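PDB 3ZOU: farnesyl pyrophosphate synthase, which catalyses the condensation of geranyl diphosphate with isopentenyl diphosphate to give farnesyl diphosphate, a magnesium-dependent prenyl transfer. Local coordinates for residues L75-L86 with A110-A121; A263-L271 with R285-E293. All blocks are in the same frame, centred on the assembly; numbering follows the deposited sequence.

Contact 1: L75-L86 with A110-A121; sequences LIHAYSLVHDDL and AILAADGLQALA. With MG (magnesium ion), chain D; MG (magnesium ion), chain C; GPP (geranyl diphosphate), chain E.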
loop_
_atom_site.group_PDB
_atom_site.type_symbol
_atom_site.label_atom_id
_atom_site.label_comp_id
_atom_site.label_asym_id
_atom_site.label_seq_id
_atom_site.Cartn_x
_atom_site.Cartn_y
_atom_site.Cartn_z
ATOM N N LEU A 75 -7.392 7.313 -4.060
ATOM C CA LEU A 75 -5.936 7.243 -3.931
ATOM C C LEU A 75 -5.416 5.985 -4.588
ATOM O O LEU A 75 -4.359 6.030 -5.247
ATOM C CB LEU A 75 -5.530 7.317 -2.481
ATOM C CG LEU A 75 -5.681 8.751 -1.898
ATOM C CD1 LEU A 75 -5.648 8.660 -0.395
ATOM C CD2 LEU A 75 -4.649 9.734 -2.415
ATOM N N ILE A 76 -6.087 4.850 -4.342
ATOM C CA ILE A 76 -5.642 3.616 -4.979
ATOM C C ILE A 76 -5.727 3.804 -6.526
ATOM O O ILE A 76 -4.848 3.373 -7.300
ATOM C CB ILE A 76 -6.429 2.385 -4.504
ATOM C CG1 ILE A 76 -6.172 2.091 -3.007
ATOM C CG2 ILE A 76 -6.141 1.144 -5.374
ATOM C CD1 ILE A 76 -4.736 1.754 -2.680
ATOM N N HIS A 77 -6.874 4.236 -6.997
ATOM C CA HIS A 77 -7.086 4.462 -8.393
ATOM C C HIS A 77 -5.974 5.358 -9.029
ATOM O O HIS A 77 -5.338 4.980 -9.998
ATOM C CB HIS A 77 -8.469 5.083 -8.633
ATOM C CG HIS A 77 -8.784 5.311 -10.066
ATOM N ND1 HIS A 77 -8.719 4.347 -11.037
ATOM C CD2 HIS A 77 -9.109 6.456 -10.703
ATOM C CE1 HIS A 77 -9.037 4.883 -12.195
ATOM N NE2 HIS A 77 -9.258 6.162 -12.010
ATOM N N ALA A 78 -5.695 6.466 -8.382
ATOM C CA ALA A 78 -4.686 7.428 -8.863
ATOM C C ALA A 78 -3.318 6.783 -8.920
ATOM O O ALA A 78 -2.614 6.933 -9.883
ATOM C CB ALA A 78 -4.656 8.633 -7.955
ATOM N N TYR A 79 -2.954 6.031 -7.859
ATOM C CA TYR A 79 -1.586 5.432 -7.831
ATOM C C TYR A 79 -1.519 4.429 -9.003
ATOM O O TYR A 79 -0.488 4.373 -9.726
ATOM C CB TYR A 79 -1.206 4.799 -6.509
ATOM C CG TYR A 79 -1.079 3.269 -6.525
ATOM C CD1 TYR A 79 -0.004 2.679 -7.125
ATOM C CD2 TYR A 79 -1.995 2.436 -5.927
ATOM C CE1 TYR A 79 0.124 1.293 -7.175
ATOM C CE2 TYR A 79 -1.893 1.055 -5.987
ATOM C CZ TYR A 79 -0.832 0.485 -6.590
ATOM O OH TYR A 79 -0.753 -0.868 -6.669
ATOM N N SER A 80 -2.601 3.687 -9.255
ATOM C CA SER A 80 -2.564 2.653 -10.312
ATOM C C SER A 80 -2.384 3.246 -11.676
ATOM O O SER A 80 -1.627 2.692 -12.471
ATOM C CB SER A 80 -3.826 1.789 -10.231
ATOM O OG SER A 80 -4.926 2.445 -10.812
ATOM N N LEU A 81 -2.912 4.443 -11.916
ATOM C CA LEU A 81 -2.782 5.095 -13.250
ATOM C C LEU A 81 -1.345 5.592 -13.453
ATOM O O LEU A 81 -0.823 5.495 -14.539
ATOM C CB LEU A 81 -3.821 6.224 -13.370
ATOM C CG LEU A 81 -5.298 5.758 -13.345
ATOM C CD1 LEU A 81 -6.148 7.025 -13.537
ATOM C CD2 LEU A 81 -5.558 4.616 -14.321
ATOM N N VAL A 82 -0.721 6.116 -12.396
ATOM C CA VAL A 82 0.670 6.566 -12.495
ATOM C C VAL A 82 1.528 5.396 -12.910
ATOM O O VAL A 82 2.340 5.548 -13.825
ATOM C CB VAL A 82 1.131 7.232 -11.182
ATOM C CG1 VAL A 82 2.618 7.525 -11.248
ATOM C CG2 VAL A 82 0.370 8.527 -10.928
ATOM N N HIS A 83 1.399 4.254 -12.225
ATOM C CA HIS A 83 2.240 3.104 -12.588
ATOM C C HIS A 83 1.894 2.596 -13.983
ATOM O O HIS A 83 2.788 2.197 -14.692
ATOM C CB HIS A 83 2.213 2.021 -11.522
ATOM C CG HIS A 83 3.023 2.351 -10.301
ATOM N ND1 HIS A 83 3.199 1.467 -9.257
ATOM C CD2 HIS A 83 3.734 3.453 -9.970
ATOM C CE1 HIS A 83 3.952 2.012 -8.332
ATOM N NE2 HIS A 83 4.292 3.226 -8.733
ATOM N N ASP A 84 0.612 2.548 -14.329
ATOM C CA ASP A 84 0.159 2.076 -15.654
ATOM C C ASP A 84 0.799 2.953 -16.766
ATOM O O ASP A 84 1.089 2.440 -17.841
ATOM C CB ASP A 84 -1.342 2.156 -15.750
ATOM C CG ASP A 84 -1.896 1.675 -17.076
ATOM O OD1 ASP A 84 -1.860 0.434 -17.367
ATOM O OD2 ASP A 84 -2.347 2.516 -17.864
ATOM N N ASP A 85 1.014 4.220 -16.521
ATOM C CA ASP A 85 1.496 5.122 -17.546
ATOM C C ASP A 85 3.010 4.960 -17.778
ATOM O O ASP A 85 3.549 5.449 -18.757
ATOM C CB ASP A 85 1.229 6.562 -17.142
ATOM C CG ASP A 85 -0.222 6.995 -17.277
ATOM O OD1 ASP A 85 -0.962 6.443 -18.099
ATOM O OD2 ASP A 85 -0.565 7.953 -16.587
ATOM N N LEU A 86 3.708 4.331 -16.829
ATOM C CA LEU A 86 5.176 4.250 -16.914
ATOM C C LEU A 86 5.687 3.580 -18.182
ATOM O O LEU A 86 5.032 2.755 -18.740
ATOM C CB LEU A 86 5.736 3.467 -15.724
ATOM C CG LEU A 86 5.537 4.067 -14.344
ATOM C CD1 LEU A 86 5.946 3.066 -13.286
ATOM C CD2 LEU A 86 6.343 5.348 -14.196
ATOM N N ALA A 110 7.724 9.575 -10.137
ATOM C CA ALA A 110 6.383 9.044 -10.405
ATOM C C ALA A 110 6.188 7.747 -9.681
ATOM O O ALA A 110 5.155 7.515 -9.065
ATOM C CB ALA A 110 6.162 8.853 -11.877
ATOM N N ILE A 111 7.181 6.865 -9.776
ATOM C CA ILE A 111 7.095 5.584 -9.105
ATOM C C ILE A 111 6.868 5.768 -7.607
ATOM O O ILE A 111 5.934 5.149 -6.997
ATOM C CB ILE A 111 8.375 4.703 -9.323
ATOM C CG1 ILE A 111 8.427 4.231 -10.779
ATOM C CG2 ILE A 111 8.376 3.495 -8.407
ATOM C CD1 ILE A 111 9.832 3.805 -11.238
ATOM N N LEU A 112 7.687 6.584 -7.020
ATOM C CA LEU A 112 7.668 6.882 -5.598
ATOM C C LEU A 112 6.365 7.618 -5.169
ATOM O O LEU A 112 5.769 7.240 -4.154
ATOM C CB LEU A 112 8.881 7.745 -5.181
ATOM C CG LEU A 112 10.193 6.966 -5.254
ATOM C CD1 LEU A 112 11.337 7.930 -4.985
ATOM C CD2 LEU A 112 10.208 5.840 -4.242
ATOM N N ALA A 113 5.953 8.675 -5.876
ATOM C CA ALA A 113 4.706 9.376 -5.565
ATOM C C ALA A 113 3.585 8.386 -5.481
ATOM O O ALA A 113 2.769 8.433 -4.556
ATOM C CB ALA A 113 4.401 10.442 -6.594
ATOM N N ALA A 114 3.476 7.542 -6.481
ATOM C CA ALA A 114 2.405 6.535 -6.507
ATOM C C ALA A 114 2.523 5.523 -5.390
ATOM O O ALA A 114 1.527 5.162 -4.729
ATOM C CB ALA A 114 2.317 5.896 -7.852
ATOM N N ASP A 115 3.729 5.075 -5.045
ATOM C CA ASP A 115 3.893 4.205 -3.882
ATOM C C ASP A 115 3.394 4.890 -2.581
ATOM O O ASP A 115 2.795 4.195 -1.743
ATOM C CB ASP A 115 5.378 3.834 -3.722
ATOM C CG ASP A 115 5.883 2.848 -4.726
ATOM O OD1 ASP A 115 5.127 2.161 -5.395
ATOM O OD2 ASP A 115 7.158 2.720 -4.867
ATOM N N GLY A 116 3.677 6.188 -2.415
ATOM C CA GLY A 116 3.242 6.946 -1.277
ATOM C C GLY A 116 1.721 7.128 -1.282
ATOM O O GLY A 116 1.127 7.164 -0.223
ATOM N N LEU A 117 1.105 7.211 -2.465
ATOM C CA LEU A 117 -0.371 7.308 -2.553
ATOM C C LEU A 117 -0.969 6.023 -2.059
ATOM O O LEU A 117 -2.007 6.039 -1.422
ATOM C CB LEU A 117 -0.820 7.617 -3.995
ATOM C CG LEU A 117 -0.499 9.028 -4.514
ATOM C CD1 LEU A 117 -0.800 9.107 -5.997
ATOM C CD2 LEU A 117 -1.181 10.092 -3.725
ATOM N N GLN A 118 -0.375 4.880 -2.409
ATOM C CA GLN A 118 -0.935 3.624 -1.922
ATOM C C GLN A 118 -0.919 3.555 -0.402
ATOM O O GLN A 118 -1.883 3.205 0.247
ATOM C CB GLN A 118 -0.289 2.393 -2.567
ATOM C CG GLN A 118 -0.930 1.145 -1.990
ATOM C CD GLN A 118 -0.675 -0.189 -2.697
ATOM O OE1 GLN A 118 -1.480 -1.092 -2.520
ATOM N NE2 GLN A 118 0.447 -0.366 -3.307
ATOM N N ALA A 119 0.249 3.864 0.192
ATOM C CA ALA A 119 0.321 3.891 1.684
ATOM C C ALA A 119 -0.693 4.864 2.282
ATOM O O ALA A 119 -1.324 4.504 3.261
ATOM C CB ALA A 119 1.720 4.232 2.160
ATOM N N LEU A 120 -0.822 5.996 1.617
ATOM C CA LEU A 120 -1.759 6.995 2.154
ATOM C C LEU A 120 -3.167 6.477 2.185
ATOM O O LEU A 120 -3.950 6.847 3.062
ATOM C CB LEU A 120 -1.640 8.252 1.377
ATOM C CG LEU A 120 -2.469 9.467 1.778
ATOM C CD1 LEU A 120 -2.098 9.844 3.183
ATOM C CD2 LEU A 120 -2.144 10.599 0.817
ATOM N N ALA A 121 -3.569 5.740 1.162
ATOM C CA ALA A 121 -4.929 5.197 1.092
ATOM C C ALA A 121 -5.215 4.432 2.389
ATOM O O ALA A 121 -6.311 4.494 2.971
ATOM C CB ALA A 121 -5.131 4.348 -0.125
HETATM MG MG MG D . -2.908 2.587 -19.872
HETATM MG MG MG C . -2.654 -0.428 -19.221
HETATM C C1 GPP E . -5.604 1.422 -16.728
HETATM O O1 GPP E . -5.971 0.497 -17.781
HETATM C C2 GPP E . -5.015 0.667 -15.583
HETATM C C3 GPP E . -5.763 0.176 -14.565
HETATM C C4 GPP E . -7.191 0.541 -14.524
HETATM C C5 GPP E . -5.181 -0.538 -13.429
HETATM C C6 GPP E . -3.659 -0.287 -13.376
HETATM C C7 GPP E . -3.115 -1.156 -12.336
HETATM C C8 GPP E . -1.885 -1.155 -11.844
HETATM C C9 GPP E . -0.716 -0.220 -12.202
HETATM C C10 GPP E . -1.823 -2.247 -10.823
HETATM P PA GPP E . -5.632 0.869 -19.303
HETATM O O1A GPP E . -4.091 0.958 -19.471
HETATM O O2A GPP E . -6.313 -0.205 -20.130
HETATM O O3A GPP E . -6.470 2.233 -19.434
HETATM P PB GPP E . -5.950 3.731 -19.747
HETATM O O1B GPP E . -4.430 3.645 -19.696
HETATM O O2B GPP E . -6.453 4.078 -21.133
HETATM O O3B GPP E . -6.614 4.480 -18.592
HETATM O O HOH W 1 -2.062 -2.219 -4.960
HETATM O O HOH W 2 -1.629 4.215 -20.001
HETATM O O HOH W 3 -3.168 -1.457 -21.015
HETATM O O HOH W 4 -3.933 -1.885 -18.135
HETATM O O HOH W 5 -0.980 -1.755 -19.193
HETATM O O HOH W 6 -3.147 2.635 -21.915
#
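H83 drops into the hollow formed by A110, I111, A114 and D115, a knob into a hole that grips the two antiparallel helices together. Its NE2 donates to I111 O at 3.1 Å, nearly straight at 174°; the acceptor lies in the imidazole plane, and the N-H meets a lone pair in the carbonyl plane. That oxygen also takes D115 N. A114 CB presses to 3.4 Å from H83 NE2, and the small residue lets Y79 and V82 close in. V82, with CG1 swung away from its amide nitrogen (chi1 173°), reaches A110 and A114. The polar end is looser: Q118 CB lies over the Y79 ring, 4.1 Å from its centroid, water 1 joins Y79 OH to Q118 OE1, and Q118 NE2 bonds D115 O of the second subunit. On the metal and substrate side, D84 of the first aspartate-rich motif gives one carboxylate oxygen to each of two magnesium ions, which geranyl diphosphate O1A bridges; D90 also binds them, and waters complete their shells. H83 ND1 bonds D115 OD2 of the second subunit, making this end part of the dimer interface, while helix 30-40 packs on V82 and L117 and helix 154-163 on I76 and Y79.

Contact 2: A263-L271 with R285-E293; sequences ALELRDLAL and RQLARYIVE. With 6H6 (3-(2-oxo-1,3-benzoxazol-3(2H)-yl)propanoic acid), chain G.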
loop_
_atom_site.group_PDB
_atom_site.type_symbol
_atom_site.label_atom_id
_atom_site.label_comp_id
_atom_site.label_asym_id
_atom_site.label_seq_id
_atom_site.Cartn_x
_atom_site.Cartn_y
_atom_site.Cartn_z
ATOM N N ALA A 263 -24.810 -4.721 -23.029
ATOM C CA ALA A 263 -24.699 -3.520 -22.160
ATOM C C ALA A 263 -26.010 -3.262 -21.478
ATOM O O ALA A 263 -26.058 -3.058 -20.276
ATOM C CB ALA A 263 -24.239 -2.319 -22.934
ATOM N N LEU A 264 -27.110 -3.375 -22.233
ATOM C CA LEU A 264 -28.413 -3.234 -21.570
ATOM C C LEU A 264 -28.733 -4.277 -20.538
ATOM O O LEU A 264 -29.297 -4.015 -19.485
ATOM C CB LEU A 264 -29.582 -3.177 -22.599
ATOM C CG LEU A 264 -29.482 -2.065 -23.628
ATOM C CD1 LEU A 264 -30.758 -2.076 -24.458
ATOM C CD2 LEU A 264 -29.282 -0.690 -23.044
ATOM N N GLU A 265 -28.359 -5.525 -20.837
ATOM C CA GLU A 265 -28.565 -6.620 -19.906
ATOM C C GLU A 265 -27.801 -6.391 -18.598
ATOM O O GLU A 265 -28.322 -6.682 -17.536
ATOM C CB GLU A 265 -28.127 -7.951 -20.531
ATOM C CG GLU A 265 -28.991 -8.328 -21.727
ATOM C CD GLU A 265 -28.507 -9.511 -22.513
ATOM O OE1 GLU A 265 -27.327 -9.926 -22.407
ATOM O OE2 GLU A 265 -29.353 -9.984 -23.294
ATOM N N LEU A 266 -26.586 -5.861 -18.698
ATOM C CA LEU A 266 -25.742 -5.560 -17.513
ATOM C C LEU A 266 -26.375 -4.420 -16.686
ATOM O O LEU A 266 -26.504 -4.519 -15.460
ATOM C CB LEU A 266 -24.301 -5.221 -17.924
ATOM C CG LEU A 266 -23.519 -6.442 -18.503
ATOM C CD1 LEU A 266 -22.336 -5.909 -19.221
ATOM C CD2 LEU A 266 -23.172 -7.428 -17.372
ATOM N N ARG A 267 -26.809 -3.366 -17.385
ATOM C CA ARG A 267 -27.564 -2.316 -16.683
ATOM C C ARG A 267 -28.761 -2.955 -15.935
ATOM O O ARG A 267 -29.065 -2.675 -14.778
ATOM C CB ARG A 267 -28.134 -1.330 -17.654
ATOM C CG ARG A 267 -29.089 -0.317 -17.022
ATOM C CD ARG A 267 -29.981 0.317 -18.069
ATOM N NE ARG A 267 -30.831 -0.692 -18.675
ATOM C CZ ARG A 267 -31.543 -0.479 -19.783
ATOM N NH1 ARG A 267 -31.386 0.672 -20.419
ATOM N NH2 ARG A 267 -32.287 -1.483 -20.288
ATOM N N ASP A 268 -29.497 -3.812 -16.624
ATOM C CA ASP A 268 -30.629 -4.434 -15.981
ATOM C C ASP A 268 -30.300 -5.283 -14.781
ATOM O O ASP A 268 -30.999 -5.305 -13.831
ATOM C CB ASP A 268 -31.439 -5.260 -16.990
ATOM C CG ASP A 268 -32.047 -4.453 -18.062
ATOM O OD1 ASP A 268 -32.168 -3.191 -17.921
ATOM O OD2 ASP A 268 -32.474 -5.095 -19.073
ATOM N N LEU A 269 -29.177 -6.015 -14.835
ATOM C CA LEU A 269 -28.756 -6.770 -13.692
ATOM C C LEU A 269 -28.408 -5.871 -12.532
ATOM O O LEU A 269 -28.741 -6.180 -11.426
ATOM C CB LEU A 269 -27.531 -7.636 -14.074
ATOM C CG LEU A 269 -27.786 -8.803 -14.988
ATOM C CD1 LEU A 269 -26.476 -9.431 -15.493
ATOM C CD2 LEU A 269 -28.680 -9.821 -14.321
ATOM N N ALA A 270 -27.785 -4.714 -12.836
ATOM C CA ALA A 270 -27.447 -3.743 -11.782
ATOM C C ALA A 270 -28.714 -3.219 -11.109
ATOM O O ALA A 270 -28.809 -3.114 -9.907
ATOM C CB ALA A 270 -26.633 -2.613 -12.335
ATOM N N LEU A 271 -29.703 -2.875 -11.943
ATOM C CA LEU A 271 -30.981 -2.305 -11.397
ATOM C C LEU A 271 -31.717 -3.363 -10.587
ATOM O O LEU A 271 -32.223 -3.078 -9.532
ATOM C CB LEU A 271 -31.845 -1.804 -12.543
ATOM C CG LEU A 271 -31.272 -0.566 -13.255
ATOM C CD1 LEU A 271 -32.097 -0.241 -14.500
ATOM C CD2 LEU A 271 -31.074 0.649 -12.388
ATOM N N ARG A 285 -28.926 3.795 -9.130
ATOM C CA ARG A 285 -29.709 3.423 -10.307
ATOM C C ARG A 285 -29.418 4.309 -11.515
ATOM O O ARG A 285 -29.293 3.866 -12.682
ATOM C CB ARG A 285 -31.215 3.460 -9.972
ATOM C CG ARG A 285 -31.627 2.474 -8.915
ATOM C CD ARG A 285 -33.101 2.655 -8.519
ATOM N NE ARG A 285 -33.520 1.630 -7.577
ATOM C CZ ARG A 285 -33.877 1.795 -6.320
ATOM N NH1 ARG A 285 -33.992 2.992 -5.786
ATOM N NH2 ARG A 285 -34.134 0.737 -5.601
ATOM N N GLN A 286 -29.388 5.617 -11.260
ATOM C CA GLN A 286 -29.108 6.601 -12.296
ATOM C C GLN A 286 -27.720 6.425 -12.939
ATOM O O GLN A 286 -27.535 6.635 -14.124
ATOM C CB GLN A 286 -29.293 8.027 -11.753
ATOM C CG GLN A 286 -30.741 8.352 -11.467
ATOM C CD GLN A 286 -30.907 9.810 -11.005
ATOM O OE1 GLN A 286 -30.161 10.704 -11.453
ATOM N NE2 GLN A 286 -31.907 10.062 -10.191
ATOM N N LEU A 287 -26.749 6.097 -12.107
ATOM C CA LEU A 287 -25.422 5.803 -12.615
ATOM C C LEU A 287 -25.433 4.598 -13.544
ATOM O O LEU A 287 -24.837 4.676 -14.586
ATOM C CB LEU A 287 -24.441 5.554 -11.440
ATOM C CG LEU A 287 -23.030 5.215 -11.933
ATOM C CD1 LEU A 287 -22.358 6.414 -12.550
ATOM C CD2 LEU A 287 -22.265 4.761 -10.697
ATOM N N ALA A 288 -26.112 3.560 -13.172
ATOM C CA ALA A 288 -26.238 2.392 -14.045
ATOM C C ALA A 288 -26.783 2.715 -15.415
ATOM O O ALA A 288 -26.268 2.240 -16.438
ATOM C CB ALA A 288 -26.984 1.273 -13.393
ATOM N N ARG A 289 -27.836 3.554 -15.420
ATOM C CA ARG A 289 -28.356 3.993 -16.720
ATOM C C ARG A 289 -27.409 4.875 -17.460
ATOM O O ARG A 289 -27.222 4.753 -18.701
ATOM C CB ARG A 289 -29.708 4.669 -16.476
ATOM C CG ARG A 289 -30.712 3.722 -15.853
ATOM C CD ARG A 289 -32.147 4.246 -15.935
ATOM N NE ARG A 289 -33.030 3.411 -15.166
ATOM C CZ ARG A 289 -33.468 3.715 -13.946
ATOM N NH1 ARG A 289 -33.069 4.816 -13.340
ATOM N NH2 ARG A 289 -34.288 2.890 -13.330
ATOM N N TYR A 290 -26.795 5.830 -16.788
ATOM C CA TYR A 290 -25.852 6.744 -17.420
ATOM C C TYR A 290 -24.736 5.998 -18.179
ATOM O O TYR A 290 -24.366 6.369 -19.286
ATOM C CB TYR A 290 -25.205 7.656 -16.380
ATOM C CG TYR A 290 -24.049 8.422 -16.921
ATOM C CD1 TYR A 290 -24.238 9.584 -17.670
ATOM C CD2 TYR A 290 -22.736 7.985 -16.671
ATOM C CE1 TYR A 290 -23.158 10.279 -18.208
ATOM C CE2 TYR A 290 -21.677 8.656 -17.228
ATOM C CZ TYR A 290 -21.910 9.793 -18.006
ATOM O OH TYR A 290 -20.804 10.485 -18.526
ATOM N N ILE A 291 -24.238 4.932 -17.533
ATOM C CA ILE A 291 -23.090 4.214 -18.077
ATOM C C ILE A 291 -23.380 3.660 -19.485
ATOM O O ILE A 291 -22.555 3.781 -20.383
ATOM C CB ILE A 291 -22.664 3.072 -17.139
ATOM C CG1 ILE A 291 -21.975 3.623 -15.890
ATOM C CG2 ILE A 291 -21.724 2.113 -17.824
ATOM C CD1 ILE A 291 -21.939 2.652 -14.767
ATOM N N VAL A 292 -24.584 3.164 -19.684
ATOM C CA VAL A 292 -24.904 2.602 -20.974
ATOM C C VAL A 292 -25.573 3.590 -21.932
ATOM O O VAL A 292 -25.679 3.318 -23.124
ATOM C CB VAL A 292 -25.735 1.309 -20.844
ATOM C CG1 VAL A 292 -24.968 0.309 -20.014
ATOM C CG2 VAL A 292 -27.149 1.538 -20.252
ATOM N N GLU A 293 -26.049 4.721 -21.414
ATOM C CA GLU A 293 -26.627 5.736 -22.275
ATOM C C GLU A 293 -25.667 6.710 -22.849
ATOM O O GLU A 293 -26.026 7.508 -23.775
ATOM C CB GLU A 293 -27.759 6.483 -21.542
ATOM C CG GLU A 293 -28.982 5.646 -21.216
ATOM C CD GLU A 293 -30.037 6.406 -20.435
ATOM O OE1 GLU A 293 -29.989 7.695 -20.382
ATOM O OE2 GLU A 293 -30.882 5.750 -19.783
HETATM O O 6H6 G . -19.124 15.509 -18.154
HETATM N N1 6H6 G . -21.069 12.483 -16.046
HETATM O O1 6H6 G . -23.204 13.336 -16.111
HETATM C C2 6H6 G . -22.343 12.546 -15.672
HETATM O O2 6H6 G . -22.563 11.612 -14.713
HETATM C C3 6H6 G . -21.410 10.947 -14.530
HETATM C C4 6H6 G . -21.127 9.897 -13.680
HETATM C C5 6H6 G . -19.817 9.428 -13.700
HETATM C C6 6H6 G . -18.865 9.995 -14.542
HETATM C C7 6H6 G . -19.135 11.050 -15.386
HETATM C C8 6H6 G . -20.443 11.513 -15.377
HETATM C C9 6H6 G . -20.449 13.376 -17.015
HETATM C C10 6H6 G . -20.125 14.638 -16.185
HETATM C C11 6H6 G . -19.183 15.599 -16.910
HETATM O OXT 6H6 G . -18.580 16.436 -16.198
HETATM O O HOH W 7 -31.157 3.192 -19.293
HETATM O O HOH W 8 -33.728 -0.904 -8.653
#
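A263 meets V292 first, its CB 4.0 Å from V292 CG1, at one end of two antiparallel helices whose segment axes come within 9.2 Å. L264 adds a thin outer contact, CD2 to V292 CG2. One turn on, R267 lays its aliphatic part across the partner helix: CD sits 3.8 Å from V292 CG2 and 4.1 Å from R289 CG. A bend at chi3 (64°) then swings the guanidinium back to its own helix in a side-on salt bridge, NE and NH2 both to D268 OD1 at 2.9 Å, from the same face of the carboxylate plane. A270 and A288 meet through their methyls, CB to CB 4.0 Å, on the buried side where A270 also touches Y211 and I215 of helix 202-227. L271 closes the run: CD2 lies 3.7 Å from R285 CB and over one face of the R289 guanidinium, crossing that side chain at about a right angle. Water 8 links L271 O to R285 NE. No direct hydrogen bond spans the helices; cohesion is apolar and partly through arginine methylenes, R267 being paired with D268 and R285 with D282 and L274 O, and the D268 carboxylate probably tempers repulsion between R267 and R289.

After helices 3-19, 30-40 and 47-58, the chain enters helix 67-85, and contact 1 brings it against helix 107-126, closing a loop of 23 residues that holds the short strands 94-95 and 98-99 and helix 101-104. The chain then runs through the helices from 135-149 to 202-227 before contact 2 pairs helix 256-273 with the last helix, 282-293, across a connection of only 13 residues. The two loops follow in series and neither encloses nor crosses the other. Their centres lie about 30 Å apart, on opposite sides of the chain's centre: contact 1 by the geranyl diphosphate site and subunit interface, contact 2 at the C-terminal end, where L287 and Y290 line the fragment pocket.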